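Local structure of Exo-poly-alpha-D-galacturonosidase (Thermotoga maritima, 3JUR) at residues K8-E11 and E12-N16; L439-E442 and G443-L447. The protein probably hydrolyses the galacturonic acid chains of pectin, acting as a hyperthermoactive exopolygalacturonase. All coordinates share one frame; numbering follows the deposited sequence.

Contact 1 of 2, residues K8-E11 and E12-N16; sequences KKIE and EEILN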
loop_
_atom_site.group_PDB
_atom_site.type_symbol
_atom_site.label_atom_id
_atom_site.label_comp_id
_atom_site.label_asym_id
_atom_site.label_seq_id
_atom_site.Cartn_x
_atom_site.Cartn_y
_atom_site.Cartn_z
ATOM N N LYS D 8 -1.984 16.475 25.364
ATOM C CA LYS D 8 -1.383 17.789 25.589
ATOM C C LYS D 8 -1.792 18.355 26.952
ATOM O O LYS D 8 -0.937 18.842 27.697
ATOM C CB LYS D 8 -1.738 18.762 24.461
ATOM C CG LYS D 8 -1.103 20.150 24.598
ATOM C CD LYS D 8 -1.648 21.104 23.560
ATOM C CE LYS D 8 -1.465 22.569 23.969
ATOM N NZ LYS D 8 -0.222 23.141 23.403
ATOM N N LYS D 9 -3.080 18.261 27.282
ATOM C CA LYS D 9 -3.595 18.747 28.574
ATOM C C LYS D 9 -2.966 18.011 29.758
ATOM O O LYS D 9 -2.689 18.618 30.790
ATOM C CB LYS D 9 -5.128 18.646 28.651
ATOM C CG LYS D 9 -5.889 19.433 27.586
ATOM C CD LYS D 9 -5.976 20.911 27.923
ATOM C CE LYS D 9 -6.536 21.706 26.754
ATOM N NZ LYS D 9 -6.483 23.175 27.011
ATOM N N ILE D 10 -2.740 16.707 29.612
ATOM C CA ILE D 10 -2.090 15.942 30.672
ATOM C C ILE D 10 -0.622 16.370 30.834
ATOM O O ILE D 10 -0.168 16.595 31.958
ATOM C CB ILE D 10 -2.251 14.410 30.476
ATOM C CG1 ILE D 10 -3.738 14.038 30.512
ATOM C CG2 ILE D 10 -1.504 13.631 31.573
ATOM C CD1 ILE D 10 -4.037 12.653 29.987
ATOM N N GLU D 11 0.093 16.514 29.715
ATOM C CA GLU D 11 1.484 16.985 29.734
ATOM C C GLU D 11 1.600 18.367 30.402
ATOM O O GLU D 11 2.535 18.618 31.170
ATOM C CB GLU D 11 2.106 16.966 28.324
ATOM C CG GLU D 11 3.436 17.724 28.220
ATOM C CD GLU D 11 4.323 17.280 27.061
ATOM O OE1 GLU D 11 3.842 16.543 26.172
ATOM O OE2 GLU D 11 5.513 17.676 27.040
ATOM N N GLU D 12 0.627 19.235 30.128
ATOM C CA GLU D 12 0.533 20.563 30.743
ATOM C C GLU D 12 0.440 20.449 32.253
ATOM O O GLU D 12 1.188 21.093 32.979
ATOM C CB GLU D 12 -0.733 21.264 30.266
ATOM C CG GLU D 12 -0.515 22.599 29.629
ATOM C CD GLU D 12 -0.488 22.482 28.121
ATOM O OE1 GLU D 12 0.542 22.005 27.601
ATOM O OE2 GLU D 12 -1.495 22.844 27.471
ATOM N N GLU D 13 -0.511 19.631 32.701
ATOM C CA GLU D 13 -0.785 19.392 34.109
ATOM C C GLU D 13 0.454 18.877 34.850
ATOM O O GLU D 13 0.773 19.365 35.939
ATOM C CB GLU D 13 -1.972 18.422 34.236
ATOM C CG GLU D 13 -2.257 17.891 35.642
ATOM C CD GLU D 13 -2.774 18.946 36.612
ATOM O OE1 GLU D 13 -3.150 20.057 36.178
ATOM O OE2 GLU D 13 -2.801 18.650 37.828
ATOM N N ILE D 14 1.149 17.907 34.253
ATOM C CA ILE D 14 2.398 17.395 34.808
ATOM C C ILE D 14 3.445 18.506 34.947
ATOM O O ILE D 14 4.017 18.692 36.025
ATOM C CB ILE D 14 2.978 16.212 33.969
ATOM C CG1 ILE D 14 1.971 15.057 33.907
ATOM C CG2 ILE D 14 4.291 15.724 34.580
ATOM C CD1 ILE D 14 2.212 14.049 32.802
ATOM N N LEU D 15 3.683 19.243 33.863
ATOM C CA LEU D 15 4.657 20.343 33.868
ATOM C C LEU D 15 4.312 21.460 34.866
ATOM O O LEU D 15 5.204 22.169 35.344
ATOM C CB LEU D 15 4.850 20.920 32.456
ATOM C CG LEU D 15 5.538 19.991 31.445
ATOM C CD1 LEU D 15 5.325 20.456 30.011
ATOM C CD2 LEU D 15 7.028 19.846 31.751
ATOM N N ASN D 16 3.028 21.608 35.183
ATOM C CA ASN D 16 2.597 22.607 36.163
ATOM C C ASN D 16 2.900 22.226 37.613
ATOM O O ASN D 16 2.904 23.085 38.493
ATOM C CB ASN D 16 1.104 22.940 35.997
ATOM C CG ASN D 16 0.833 23.856 34.808
ATOM O OD1 ASN D 16 1.710 24.603 34.368
ATOM N ND2 ASN D 16 -0.390 23.808 34.287
#

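Contact 2 of 2, residues L439-E442 and G443-L447; sequences LYIE and GKALL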
loop_
_atom_site.group_PDB
_atom_site.type_symbol
_atom_site.label_atom_id
_atom_site.label_comp_id
_atom_site.label_asym_id
_atom_site.label_seq_id
_atom_site.Cartn_x
_atom_site.Cartn_y
_atom_site.Cartn_z
ATOM N N LEU D 439 -9.622 0.673 10.815
ATOM C CA LEU D 439 -9.603 -0.740 11.164
ATOM C C LEU D 439 -10.086 -0.891 12.586
ATOM O O LEU D 439 -9.358 -0.557 13.534
ATOM C CB LEU D 439 -8.226 -1.384 10.964
ATOM C CG LEU D 439 -8.107 -2.885 11.291
ATOM C CD1 LEU D 439 -7.030 -3.549 10.454
ATOM C CD2 LEU D 439 -7.822 -3.115 12.765
ATOM N N TYR D 440 -11.325 -1.362 12.723
ATOM C CA TYR D 440 -11.918 -1.621 14.035
ATOM C C TYR D 440 -12.246 -3.096 14.177
ATOM O O TYR D 440 -12.933 -3.664 13.334
ATOM C CB TYR D 440 -13.183 -0.788 14.263
ATOM C CG TYR D 440 -13.907 -1.149 15.546
ATOM C CD1 TYR D 440 -13.460 -0.673 16.774
ATOM C CD2 TYR D 440 -15.027 -1.979 15.532
ATOM C CE1 TYR D 440 -14.105 -1.002 17.942
ATOM C CE2 TYR D 440 -15.680 -2.318 16.700
ATOM C CZ TYR D 440 -15.217 -1.824 17.901
ATOM O OH TYR D 440 -15.864 -2.151 19.070
ATOM N N ILE D 441 -11.741 -3.713 15.240
ATOM C CA ILE D 441 -12.017 -5.122 15.510
ATOM C C ILE D 441 -12.388 -5.295 16.979
ATOM O O ILE D 441 -11.692 -4.787 17.853
ATOM C CB ILE D 441 -10.812 -6.060 15.168
ATOM C CG1 ILE D 441 -10.420 -5.966 13.691
ATOM C CG2 ILE D 441 -11.164 -7.511 15.482
ATOM C CD1 ILE D 441 -9.026 -6.551 13.372
ATOM N N GLU D 442 -13.494 -5.991 17.239
ATOM C CA GLU D 442 -13.841 -6.403 18.602
ATOM C C GLU D 442 -14.014 -7.913 18.653
ATOM O O GLU D 442 -14.854 -8.475 17.949
ATOM C CB GLU D 442 -15.108 -5.697 19.101
ATOM C CG GLU D 442 -15.445 -6.016 20.559
ATOM C CD GLU D 442 -16.595 -5.185 21.117
ATOM O OE1 GLU D 442 -16.350 -4.454 22.100
ATOM O OE2 GLU D 442 -17.735 -5.264 20.590
ATOM N N GLY D 443 -13.198 -8.556 19.482
ATOM C CA GLY D 443 -13.238 -10.000 19.654
ATOM C C GLY D 443 -11.875 -10.653 19.530
ATOM O O GLY D 443 -10.968 -10.396 20.336
ATOM N N LYS D 444 -11.745 -11.516 18.524
ATOM C CA LYS D 444 -10.509 -12.249 18.255
ATOM C C LYS D 444 -10.071 -11.987 16.824
ATOM O O LYS D 444 -10.907 -11.880 15.924
ATOM C CB LYS D 444 -10.716 -13.761 18.433
ATOM C CG LYS D 444 -11.179 -14.189 19.819
ATOM C CD LYS D 444 -11.332 -15.709 19.916
ATOM C CE LYS D 444 -11.720 -16.113 21.326
ATOM N NZ LYS D 444 -11.823 -17.589 21.498
ATOM N N ALA D 445 -8.762 -11.889 16.610
ATOM C CA ALA D 445 -8.244 -11.744 15.262
ATOM C C ALA D 445 -6.769 -12.129 15.117
ATOM O O ALA D 445 -5.969 -12.022 16.058
ATOM C CB ALA D 445 -8.496 -10.322 14.727
ATOM N N LEU D 446 -6.430 -12.577 13.918
ATOM C CA LEU D 446 -5.047 -12.775 13.513
ATOM C C LEU D 446 -4.855 -12.224 12.099
ATOM O O LEU D 446 -5.431 -12.744 11.133
ATOM C CB LEU D 446 -4.648 -14.255 13.593
ATOM C CG LEU D 446 -3.184 -14.620 13.297
ATOM C CD1 LEU D 446 -2.236 -13.976 14.290
ATOM C CD2 LEU D 446 -2.993 -16.133 13.290
ATOM N N LEU D 447 -4.054 -11.165 11.991
ATOM C CA LEU D 447 -3.788 -10.521 10.710
ATOM C C LEU D 447 -2.316 -10.596 10.355
ATOM O O LEU D 447 -1.444 -10.194 11.133
ATOM C CB LEU D 447 -4.255 -9.058 10.709
ATOM C CG LEU D 447 -5.716 -8.797 10.339
ATOM C CD1 LEU D 447 -6.676 -9.185 11.467
ATOM C CD2 LEU D 447 -5.902 -7.340 9.962
#

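Contact 1 of 2, residues K8-E11 and E12-N16
Ile10 and Ile14, one helical turn apart, meet through the CG2 methyl of the first and the CD1 methyl of the second, 3.9 Å apart. Next to them Glu11 and Leu15 lie side by side and point the same way, Glu11 CG resting 3.8 Å from Leu15 CD1. These pairs mark the packed face of an amphipathic helix, whose other side faces solvent. On the packed face the Glu11 chain, its CG anti to the backbone N (chi1 167°), runs out extended, and Arg315 and Arg286 each form a salt bridge with one of its carboxylate oxygens. Such a buried acid, flanked by two positive charges, is probably held ionised, and the paired grip fixes the rotation of the carboxylate. Behind the side chains run the regular helical bonds; that from Leu15 N to Glu11 O measures 3.0 Å and is nearly straight at the hydrogen (169°).

The solvent side is looser. Glu12, with chi1 at -124°, away from any staggered position, and a bend at chi2, turns its carboxylate across the Lys8 chain: Glu12 OE2 lies 3.5 Å from Lys8 CE but 4.3 Å from Lys8 NZ, an attraction longer than a salt bridge. With an alanine in place of Glu12, the Lys8 ammonium would probably lose this nearby negative charge and its chain be freer to swing.

Helix 6-16 lies across strands of the beta-helix. Glu13 turns its far end away to bond with the Tyr248 hydroxyl, while Ile10 packs on Asn311 and Val313 of strand 309-320, and Ile14 and Leu15 rest on Tyr282 and Arg286 of strand 280-291.

Contact 2 of 2, residues L439-E442 and G443-L447
The backbones of Ile441 and Ala445 are hydrogen-bonded to Leu424 and Leu419 respectively, and the two residues meet each other through hydrocarbon alone. Ile441 CG2 sits 3.9 Å from Ala445 CB, and Ile441 CD1 reaches the same methyl at 4.0 Å, so that both branches of the isoleucine close on one small side chain. The first torsion (chi1 -60°) explains this: CG2 stands anti to the backbone N while CG1 takes the place beside it, carrying CD1 inward. Ile441 CD1 also passes Leu447 CD1 at 4.0 Å, the two side chains sliding by one another in opposite directions. Further from the corner, Leu439 and Leu447 meet tip to tip, Leu439 CD1 to Leu447 CD2.

This is the last corner of a right-handed parallel beta-helix, the fold of glycosyl hydrolase family 28. Segments 439-442 and 444-447, on different faces, run at 136° to each other in their N-to-C directions and line the inside of the bend with alternate residues. Both pair antiparallel with earlier strands, 438-442 with 422-426 and 444-447 with 415-419, so the chain runs against its neighbours here, unlike the parallel coils before it.

Gly443 makes the turn itself. With phi 130° it adopts a backbone shape that a side chain would obstruct, since a beta carbon would collide with Glu442 O. The outer edge is taken up by a second subunit, whose strand pairs antiparallel with both segments; there Ile441 packs on Ile441 of that subunit, and Glu442 on its Lys444.

From the N terminus, the chain first forms helix 6-16, where contact 1 joins successive turns, and only after the whole beta-helix has been wound does it reach contact 2 at the final corner. Both are local and close no long loop; they stand in series, neither nesting nor crossing. The centres of contacts 1 and 2 are 33 Å apart. The nearest atoms of contacts 1 and 2 are about 21 Å apart. The helix that holds contact 1 packs on strands 280-291 and 309-320, which come much later in sequence. Contact 2 joins the last two strands and lies at a subunit interface, whereas the segments of contact 1 touch no other chain of the tetramer.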